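Local coordinates for Alpha/beta hydrolase fold-3 domain-containing protein (Enterococcus faecalis, PDB 2QRU) that is of unknown function but has an alpha/beta hydrolase fold and is probably a hydrolase, at residues P47-E52 against Q254-S259; T55-T60 against Q266-L271; F214-S219 against H249-Q254. One frame throughout, in Å; residues are numbered along the deposited sequence.

Contact 1 (P47-E52 against Q254-S259); sequences PEELKE and QTKDPS. With EDO (1,2-ethanediol), chain E; EDO (1,2-ethanediol), chain C.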
loop_
_atom_site.group_PDB
_atom_site.type_symbol
_atom_site.label_atom_id
_atom_site.label_comp_id
_atom_site.label_asym_id
_atom_site.label_seq_id
_atom_site.Cartn_x
_atom_site.Cartn_y
_atom_site.Cartn_z
ATOM N N PRO A 47 4.747 8.110 -7.329
ATOM C CA PRO A 47 5.115 9.448 -7.806
ATOM C C PRO A 47 6.623 9.725 -7.769
ATOM O O PRO A 47 7.313 9.315 -6.810
ATOM C CB PRO A 47 4.409 10.384 -6.826
ATOM C CG PRO A 47 3.239 9.576 -6.325
ATOM C CD PRO A 47 3.830 8.181 -6.170
ATOM N N GLU A 48 7.089 10.423 -8.813
ATOM C CA GLU A 48 8.485 10.817 -8.929
ATOM C C GLU A 48 8.952 11.482 -7.619
ATOM O O GLU A 48 10.060 11.207 -7.115
ATOM C CB GLU A 48 8.659 11.777 -10.119
ATOM C CG GLU A 48 10.035 12.433 -10.203
ATOM C CD GLU A 48 11.175 11.444 -10.441
ATOM O OE1 GLU A 48 10.925 10.356 -11.004
ATOM O OE2 GLU A 48 12.337 11.781 -10.087
ATOM N N GLU A 49 8.108 12.347 -7.062
ATOM C CA GLU A 49 8.492 13.149 -5.899
ATOM C C GLU A 49 8.669 12.279 -4.661
ATOM O O GLU A 49 9.558 12.554 -3.812
ATOM C CB GLU A 49 7.474 14.247 -5.603
ATOM C CG GLU A 49 7.385 15.333 -6.636
ATOM C CD GLU A 49 6.536 14.958 -7.839
ATOM O OE1 GLU A 49 6.024 13.818 -7.925
ATOM O OE2 GLU A 49 6.416 15.816 -8.729
ATOM N N LEU A 50 7.821 11.251 -4.539
ATOM C CA LEU A 50 7.923 10.355 -3.391
ATOM C C LEU A 50 9.142 9.450 -3.553
ATOM O O LEU A 50 9.913 9.225 -2.602
ATOM C CB LEU A 50 6.635 9.543 -3.215
ATOM C CG LEU A 50 6.595 8.562 -2.039
ATOM C CD1 LEU A 50 6.905 9.267 -0.683
ATOM C CD2 LEU A 50 5.220 7.894 -2.041
ATOM N N LYS A 51 9.339 8.941 -4.772
ATOM C CA LYS A 51 10.541 8.160 -5.067
ATOM C C LYS A 51 11.805 8.973 -4.683
ATOM O O LYS A 51 12.712 8.466 -4.009
ATOM C CB LYS A 51 10.561 7.755 -6.559
ATOM C CG LYS A 51 11.752 6.896 -6.978
ATOM C CD LYS A 51 12.918 7.742 -7.452
ATOM C CE LYS A 51 12.555 8.431 -8.760
ATOM N NZ LYS A 51 13.702 9.139 -9.369
ATOM N N GLU A 52 11.827 10.249 -5.041
ATOM C CA GLU A 52 12.988 11.088 -4.731
ATOM C C GLU A 52 13.165 11.335 -3.231
ATOM O O GLU A 52 14.299 11.345 -2.721
ATOM C CB GLU A 52 12.915 12.385 -5.512
ATOM C CG GLU A 52 13.145 12.167 -7.009
ATOM C CD GLU A 52 14.599 11.924 -7.354
ATOM O OE1 GLU A 52 15.389 12.885 -7.288
ATOM O OE2 GLU A 52 14.947 10.779 -7.706
ATOM N N GLN A 254 -1.675 14.255 -6.661
ATOM C CA GLN A 254 -1.511 15.726 -6.756
ATOM C C GLN A 254 -0.306 16.238 -5.988
ATOM O O GLN A 254 -0.443 17.066 -5.077
ATOM C CB GLN A 254 -2.721 16.493 -6.206
ATOM C CG GLN A 254 -4.074 16.101 -6.664
ATOM C CD GLN A 254 -5.138 16.671 -5.725
ATOM O OE1 GLN A 254 -5.954 15.930 -5.172
ATOM N NE2 GLN A 254 -5.107 17.987 -5.519
ATOM N N THR A 255 0.877 15.781 -6.381
ATOM C CA THR A 255 2.106 16.101 -5.647
ATOM C C THR A 255 2.506 17.576 -5.725
ATOM O O THR A 255 3.372 18.030 -4.977
ATOM C CB THR A 255 3.287 15.252 -6.139
ATOM O OG1 THR A 255 3.496 15.507 -7.539
ATOM C CG2 THR A 255 3.025 13.786 -5.878
ATOM N N LYS A 256 1.882 18.308 -6.642
ATOM C CA LYS A 256 2.165 19.722 -6.833
ATOM C C LYS A 256 1.246 20.635 -6.016
ATOM O O LYS A 256 1.414 21.870 -6.041
ATOM C CB LYS A 256 2.084 20.082 -8.329
ATOM C CG LYS A 256 3.424 20.213 -9.032
ATOM C CD LYS A 256 4.374 19.064 -8.772
ATOM C CE LYS A 256 5.810 19.493 -9.108
ATOM N NZ LYS A 256 6.819 18.630 -8.398
ATOM N N ASP A 257 0.257 20.046 -5.344
ATOM C CA ASP A 257 -0.623 20.806 -4.465
ATOM C C ASP A 257 0.159 21.310 -3.251
ATOM O O ASP A 257 0.950 20.559 -2.677
ATOM C CB ASP A 257 -1.844 19.979 -4.030
ATOM C CG ASP A 257 -2.848 20.813 -3.239
ATOM O OD1 ASP A 257 -3.717 21.466 -3.882
ATOM O OD2 ASP A 257 -2.702 20.886 -1.999
ATOM N N PRO A 258 -0.030 22.579 -2.863
ATOM C CA PRO A 258 0.762 23.172 -1.766
ATOM C C PRO A 258 0.693 22.363 -0.469
ATOM O O PRO A 258 1.687 22.290 0.239
ATOM C CB PRO A 258 0.146 24.572 -1.587
ATOM C CG PRO A 258 -0.453 24.869 -2.876
ATOM C CD PRO A 258 -0.942 23.577 -3.464
ATOM N N SER A 259 -0.473 21.794 -0.162
ATOM C CA SER A 259 -0.652 20.982 1.038
ATOM C C SER A 259 0.193 19.734 0.961
ATOM O O SER A 259 0.772 19.325 1.973
ATOM C CB SER A 259 -2.120 20.599 1.230
ATOM O OG SER A 259 -2.862 21.770 1.503
HETATM C C1 EDO E . 11.969 15.771 -6.961
HETATM O O1 EDO E . 10.921 16.171 -6.071
HETATM C C2 EDO E . 11.391 15.090 -8.197
HETATM O O2 EDO E . 12.462 14.486 -8.948
HETATM C C1 EDO C . -6.080 23.730 -2.015
HETATM O O1 EDO C . -6.232 22.784 -3.087
HETATM C C2 EDO C . -4.780 23.480 -1.251
HETATM O O2 EDO C . -4.878 22.240 -0.534
#

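Contact 2 (T55-T60 against Q266-L271); sequences TSNGYT and QLDSWL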
loop_
_atom_site.group_PDB
_atom_site.type_symbol
_atom_site.label_atom_id
_atom_site.label_comp_id
_atom_site.label_asym_id
_atom_site.label_seq_id
_atom_site.Cartn_x
_atom_site.Cartn_y
_atom_site.Cartn_z
ATOM N N THR A 55 15.068 8.133 -2.289
ATOM C CA THR A 55 16.422 7.926 -2.795
ATOM C C THR A 55 17.372 9.037 -2.340
ATOM O O THR A 55 18.547 8.767 -2.061
ATOM C CB THR A 55 16.461 7.767 -4.328
ATOM O OG1 THR A 55 15.998 8.968 -4.950
ATOM C CG2 THR A 55 15.645 6.548 -4.785
ATOM N N SER A 56 16.886 10.285 -2.282
ATOM C CA SER A 56 17.725 11.405 -1.828
ATOM C C SER A 56 18.149 11.271 -0.355
ATOM O O SER A 56 19.114 11.924 0.083
ATOM C CB SER A 56 17.027 12.738 -2.029
ATOM O OG SER A 56 15.960 12.854 -1.109
ATOM N N ASN A 57 17.405 10.453 0.394
ATOM C CA ASN A 57 17.681 10.163 1.800
ATOM C C ASN A 57 18.391 8.829 2.012
ATOM O O ASN A 57 18.525 8.341 3.140
ATOM C CB ASN A 57 16.393 10.266 2.609
ATOM C CG ASN A 57 16.043 11.702 2.928
ATOM O OD1 ASN A 57 16.823 12.408 3.591
ATOM N ND2 ASN A 57 14.914 12.166 2.414
ATOM N N GLY A 58 18.871 8.249 0.909
ATOM C CA GLY A 58 19.721 7.058 1.002
ATOM C C GLY A 58 18.984 5.737 0.998
ATOM O O GLY A 58 19.563 4.717 1.360
ATOM N N TYR A 59 17.725 5.739 0.560
ATOM C CA TYR A 59 16.950 4.503 0.439
ATOM C C TYR A 59 16.722 4.140 -1.027
ATOM O O TYR A 59 16.083 4.879 -1.762
ATOM C CB TYR A 59 15.582 4.658 1.147
ATOM C CG TYR A 59 15.736 4.926 2.616
ATOM C CD1 TYR A 59 15.947 3.876 3.515
ATOM C CD2 TYR A 59 15.745 6.232 3.107
ATOM C CE1 TYR A 59 16.148 4.111 4.880
ATOM C CE2 TYR A 59 15.928 6.483 4.477
ATOM C CZ TYR A 59 16.116 5.419 5.357
ATOM O OH TYR A 59 16.306 5.686 6.692
ATOM N N THR A 60 17.247 2.994 -1.426
ATOM C CA THR A 60 16.901 2.377 -2.698
ATOM C C THR A 60 15.432 1.940 -2.616
ATOM O O THR A 60 15.035 1.236 -1.687
ATOM C CB THR A 60 17.817 1.163 -2.979
ATOM O OG1 THR A 60 19.148 1.627 -3.268
ATOM C CG2 THR A 60 17.299 0.333 -4.163
ATOM N N GLN A 266 7.489 17.577 5.628
ATOM C CA GLN A 266 7.324 16.905 6.938
ATOM C C GLN A 266 7.865 15.484 6.907
ATOM O O GLN A 266 8.616 15.066 7.815
ATOM C CB GLN A 266 5.869 16.930 7.404
ATOM C CG GLN A 266 5.416 18.341 7.812
ATOM C CD GLN A 266 3.900 18.486 7.906
ATOM O OE1 GLN A 266 3.133 17.635 7.455
ATOM N NE2 GLN A 266 3.465 19.617 8.452
ATOM N N LEU A 267 7.512 14.769 5.849
ATOM C CA LEU A 267 7.986 13.390 5.648
ATOM C C LEU A 267 9.509 13.389 5.492
ATOM O O LEU A 267 10.188 12.533 6.072
ATOM C CB LEU A 267 7.296 12.739 4.447
ATOM C CG LEU A 267 7.782 11.323 4.124
ATOM C CD1 LEU A 267 7.758 10.342 5.312
ATOM C CD2 LEU A 267 7.022 10.710 2.932
ATOM N N ASP A 268 10.034 14.348 4.727
ATOM C CA ASP A 268 11.488 14.418 4.511
ATOM C C ASP A 268 12.206 14.622 5.840
ATOM O O ASP A 268 13.183 13.916 6.155
ATOM C CB ASP A 268 11.854 15.530 3.521
ATOM C CG ASP A 268 13.326 15.536 3.212
ATOM O OD1 ASP A 268 13.760 14.737 2.381
ATOM O OD2 ASP A 268 14.058 16.330 3.851
ATOM N N SER A 269 11.718 15.565 6.641
ATOM C CA SER A 269 12.312 15.838 7.949
ATOM C C SER A 269 12.252 14.587 8.834
ATOM O O SER A 269 13.236 14.256 9.499
ATOM C CB SER A 269 11.593 17.004 8.629
ATOM O OG SER A 269 12.121 17.266 9.923
ATOM N N TRP A 270 11.103 13.908 8.831
ATOM C CA TRP A 270 10.911 12.688 9.656
ATOM C C TRP A 270 11.864 11.576 9.179
ATOM O O TRP A 270 12.460 10.855 10.029
ATOM C CB TRP A 270 9.466 12.232 9.540
ATOM C CG TRP A 270 9.102 11.024 10.359
ATOM C CD1 TRP A 270 8.644 11.009 11.645
ATOM C CD2 TRP A 270 9.102 9.665 9.902
ATOM N NE1 TRP A 270 8.387 9.703 12.038
ATOM C CE2 TRP A 270 8.660 8.858 10.993
ATOM C CE3 TRP A 270 9.463 9.043 8.695
ATOM C CZ2 TRP A 270 8.535 7.478 10.892
ATOM C CZ3 TRP A 270 9.322 7.639 8.581
ATOM C CH2 TRP A 270 8.866 6.879 9.689
ATOM N N LEU A 271 12.015 11.426 7.861
ATOM C CA LEU A 271 12.933 10.402 7.314
ATOM C C LEU A 271 14.363 10.674 7.750
ATOM O O LEU A 271 15.110 9.738 8.092
ATOM C CB LEU A 271 12.875 10.340 5.791
ATOM C CG LEU A 271 11.660 9.679 5.167
ATOM C CD1 LEU A 271 11.774 9.884 3.672
ATOM C CD2 LEU A 271 11.593 8.187 5.504
HETATM O O HOH W 1 15.700 15.021 0.524
HETATM O O HOH W 2 17.310 8.315 7.156
#

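Contact 3 (F214-S219 against H249-Q254); sequences FSTASS and HDFLKQ. With PO4 (phosphate ion), chain B.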
loop_
_atom_site.group_PDB
_atom_site.type_symbol
_atom_site.label_atom_id
_atom_site.label_comp_id
_atom_site.label_asym_id
_atom_site.label_seq_id
_atom_site.Cartn_x
_atom_site.Cartn_y
_atom_site.Cartn_z
ATOM N N PHE A 214 5.273 6.979 9.978
ATOM C CA PHE A 214 4.786 8.302 9.543
ATOM C C PHE A 214 3.487 8.080 8.803
ATOM O O PHE A 214 3.440 7.354 7.787
ATOM C CB PHE A 214 5.784 8.980 8.616
ATOM C CG PHE A 214 5.355 10.352 8.175
ATOM C CD1 PHE A 214 4.436 10.519 7.110
ATOM C CD2 PHE A 214 5.865 11.480 8.847
ATOM C CE1 PHE A 214 4.062 11.818 6.703
ATOM C CE2 PHE A 214 5.479 12.786 8.473
ATOM C CZ PHE A 214 4.589 12.964 7.398
ATOM N N SER A 215 2.406 8.667 9.323
ATOM C CA SER A 215 1.056 8.341 8.837
ATOM C C SER A 215 0.338 9.624 8.444
ATOM O O SER A 215 0.399 10.607 9.172
ATOM C CB SER A 215 0.246 7.674 9.960
ATOM O OG SER A 215 -1.070 7.319 9.531
ATOM N N THR A 216 -0.355 9.619 7.307
ATOM C CA THR A 216 -1.020 10.825 6.808
ATOM C C THR A 216 -2.279 10.461 6.001
ATOM O O THR A 216 -2.333 9.431 5.338
ATOM C CB THR A 216 -0.033 11.659 5.930
ATOM O OG1 THR A 216 -0.687 12.841 5.447
ATOM C CG2 THR A 216 0.470 10.829 4.711
ATOM N N ALA A 217 -3.278 11.342 6.070
ATOM C CA ALA A 217 -4.546 11.151 5.352
ATOM C C ALA A 217 -5.290 12.454 5.395
ATOM O O ALA A 217 -5.019 13.309 6.253
ATOM C CB ALA A 217 -5.392 10.069 6.004
ATOM N N SER A 218 -6.200 12.606 4.437
ATOM C CA SER A 218 -7.024 13.792 4.343
ATOM C C SER A 218 -8.283 13.670 5.187
ATOM O O SER A 218 -8.978 12.640 5.134
ATOM C CB SER A 218 -7.430 14.007 2.891
ATOM O OG SER A 218 -8.362 15.074 2.825
ATOM N N SER A 219 -8.593 14.735 5.924
ATOM C CA SER A 219 -9.854 14.825 6.692
ATOM C C SER A 219 -11.090 14.602 5.836
ATOM O O SER A 219 -12.099 14.066 6.318
ATOM C CB SER A 219 -9.966 16.174 7.405
ATOM O OG SER A 219 -10.004 17.285 6.500
ATOM N N HIS A 249 -9.207 11.525 -1.224
ATOM C CA HIS A 249 -8.473 10.336 -0.784
ATOM C C HIS A 249 -7.032 10.214 -1.307
ATOM O O HIS A 249 -6.057 10.200 -0.518
ATOM C CB HIS A 249 -9.292 9.092 -1.175
ATOM C CG HIS A 249 -8.603 7.783 -0.912
ATOM N ND1 HIS A 249 -8.243 7.372 0.350
ATOM C CD2 HIS A 249 -8.230 6.787 -1.753
ATOM C CE1 HIS A 249 -7.681 6.180 0.279
ATOM N NE2 HIS A 249 -7.654 5.807 -0.989
ATOM N N ASP A 250 -6.886 10.097 -2.632
ATOM C CA ASP A 250 -5.607 9.632 -3.174
ATOM C C ASP A 250 -4.702 10.793 -3.486
ATOM O O ASP A 250 -4.343 11.018 -4.650
ATOM C CB ASP A 250 -5.827 8.763 -4.429
ATOM C CG ASP A 250 -4.564 8.010 -4.855
ATOM O OD1 ASP A 250 -3.640 7.758 -4.034
ATOM O OD2 ASP A 250 -4.490 7.645 -6.038
ATOM N N PHE A 251 -4.327 11.557 -2.462
ATOM C CA PHE A 251 -3.673 12.841 -2.783
ATOM C C PHE A 251 -2.235 12.734 -3.314
ATOM O O PHE A 251 -1.671 13.752 -3.766
ATOM C CB PHE A 251 -3.796 13.863 -1.652
ATOM C CG PHE A 251 -3.167 13.415 -0.352
ATOM C CD1 PHE A 251 -1.796 13.463 -0.221
ATOM C CD2 PHE A 251 -3.958 12.977 0.729
ATOM C CE1 PHE A 251 -1.181 13.073 0.995
ATOM C CE2 PHE A 251 -3.345 12.616 1.936
ATOM C CZ PHE A 251 -1.975 12.672 2.059
ATOM N N LEU A 252 -1.661 11.513 -3.330
ATOM C CA LEU A 252 -0.383 11.311 -4.063
ATOM C C LEU A 252 -0.514 11.546 -5.590
ATOM O O LEU A 252 0.499 11.697 -6.292
ATOM C CB LEU A 252 0.245 9.940 -3.782
ATOM C CG LEU A 252 0.824 9.719 -2.371
ATOM C CD1 LEU A 252 1.198 8.290 -2.306
ATOM C CD2 LEU A 252 2.046 10.573 -2.222
ATOM N N LYS A 253 -1.746 11.609 -6.091
ATOM C CA LYS A 253 -1.983 11.998 -7.499
ATOM C C LYS A 253 -1.704 13.477 -7.747
ATOM O O LYS A 253 -1.522 13.906 -8.913
ATOM C CB LYS A 253 -3.414 11.689 -7.899
ATOM C CG LYS A 253 -3.727 10.217 -8.000
ATOM C CD LYS A 253 -5.086 10.013 -8.620
ATOM C CE LYS A 253 -6.188 10.641 -7.764
ATOM N NZ LYS A 253 -7.532 10.325 -8.312
ATOM N N GLN A 254 -1.675 14.255 -6.661
ATOM C CA GLN A 254 -1.511 15.726 -6.756
ATOM C C GLN A 254 -0.306 16.238 -5.988
ATOM O O GLN A 254 -0.443 17.066 -5.077
ATOM C CB GLN A 254 -2.721 16.493 -6.206
ATOM C CG GLN A 254 -4.074 16.101 -6.664
ATOM C CD GLN A 254 -5.138 16.671 -5.725
ATOM O OE1 GLN A 254 -5.954 15.930 -5.172
ATOM N NE2 GLN A 254 -5.107 17.987 -5.519
HETATM P P PO4 B . -7.069 2.838 -3.333
HETATM O O1 PO4 B . -8.032 3.127 -2.190
HETATM O O2 PO4 B . -7.897 2.552 -4.580
HETATM O O3 PO4 B . -6.232 4.074 -3.673
HETATM O O4 PO4 B . -6.173 1.682 -2.920
HETATM O O HOH W 3 -6.483 10.653 2.363
#

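Contact 1 (P47-E52 against Q254-S259)
P47 and E49, at the start of helix 48-55, meet T255 and K256 on the turn that leads into helix 258-272, so that the two helices, which lie on one face of the alpha/beta hydrolase sheet, are joined near their N-terminal ends. P47 is the N-cap residue of the first helix. Its ring carbon CB rests against the methyl CG2 of T255 at 3.8 Å, the apolar part of an otherwise polar surface contact, and the ring also packs on L252. E48 takes no part across the interface; with K51 and E52 it forms a salt-bridge network along the outer side of the helix, where K51 NZ lies 3.1 Å from E48 OE2. E48 OE2 also accepts a hydrogen bond from a 1,2-ethanediol molecule probably left from crystallisation. One residue on, E49 carries the contact. Its CG stands anti to the carbonyl carbon (chi1 -67°) and the chain then bends at chi2, which sets the face of the carboxylate against T255 OG1; this hydroxyl oxygen lies 3.1 Å from E49 OE1 and 3.2 Å from E49 OE2. L50 is buried and packs on F264 of helix 258-272.

On the opposing side, Q254 to D257 form a type I beta turn closed by the backbone bond from D257 N to Q254 O. The turn presents T255 and K256 to the helix, while D257, as N-cap of the next helix, accepts from S259 N. K256 is exposed, and its chain crosses that of E49 at about a right angle. The ammonium approaches the anti side of the carboxylate, 16° out of its plane, in a salt bridge of 2.9 Å between K256 NZ and E49 OE2.

Contact 2 (T55-T60 against Q266-L271)
N57 and L271 bring the two backbones closest, 7.3 Å between their CA atoms, where the type I turn T55-G58 passes the last turns of helix 258-272. N57 reaches across with its amide, and ND2 donates to D268 OD1 at 2.8 Å in a nearly straight bond (161°). The acceptor lies in the amide plane but is itself approached from above the carboxylate plane, the two planes being 44° apart. D268 has its CG anti to the backbone N (chi1 -175°), which carries the carboxylate along the helix flank to N57. K272 bridges the pair, with a salt bridge to D268 OD2 and a hydrogen bond to N57 OD1, while N57 ND2 also donates to L53 O.

The turn belongs to a Schellman motif that ends helix 48-55, with Y59 N bonded to F54 O, G58 N to T55 O, and G58 at positive phi as C-prime residue; it sends the chain into strand 59-64 of the alpha/beta hydrolase sheet. Two waters fill in beside the direct bond. One donates to both S56 OG and D268 OD1, so that OD1 receives a second hydrogen bond. The other donates to L271 O at 2.8 Å and is hydrogen-bonded to Y59 OH, linking the tyrosine to the helix backbone. Beside the N57 amide, the buried L271 packs on L53, F54 and F126; the Y59 ring meets F126 edge to face.

Contact 3 (F214-S219 against H249-Q254)
F251 drives the edge of its ring against the side chain of T216, the CA of A217 and the backbone N and CB of S218, at the C-terminal end of strand 213-218 in the alpha/beta hydrolase sheet. Its tip atom CZ lies 3.6 Å from T216 OG1, and CE2 is 3.9 Å from A217 CA, which sits in the plane of the ring; S218 N is also near that plane. CG of F251 stands between the backbone N and the carbonyl carbon (chi1 60°), directing the ring at the strand from a short 3-10 segment, 251-253. No direct hydrogen bond joins the two segments. One water does so instead, accepting from S218 N at 2.9 Å and donating to H249 O, and thus ties the strand to the residue two before the phenylalanine.

Around this first shell, T216 OG1 is bonded to K242 O and S218 OG to L247 O, so both hydroxyls are engaged by the neighbouring strand and its following loop. L263 of helix 258-272 and V244 pack on F251 as well. The contact packs the loop carrying H249, whose CB is directed away from the strand, against that strand. H249 ND1 is bonded to D221 OD2 and NE2 to S104 OG, a geometry consistent with the Ser-His-Asp triad of this superfamily, with S104 on a nucleophile elbow. A phosphate ion, probably from the crystallisation liquor, lies at the imidazole edge. G36 N, G37 N and A105 N are hydrogen-bonded to it, consistent with an oxyanion hole, and its O1 shares H249 NE2 with S104 OG, accepting from that nitrogen at 3.0 Å.

Helix 258-272 runs through the arrangement: contact 1 meets the turn at its start, contact 2 uses its later turns, and their centres are 13 Å apart. They touch through L50 CD1 and L267 CD2, 3.9 Å apart. Contact 3 is nested along the chain within the loops closed by both others. It shares Q254 with contact 1, from whose centre it is 11 Å away, and P47 CG lies 3.5 Å from L252 O. About 17 Å separates the centres of contacts 2 and 3, yet W270 and L267 pack on F214. Contact 3 alone includes H249 of the putative triad and the phosphate beside it.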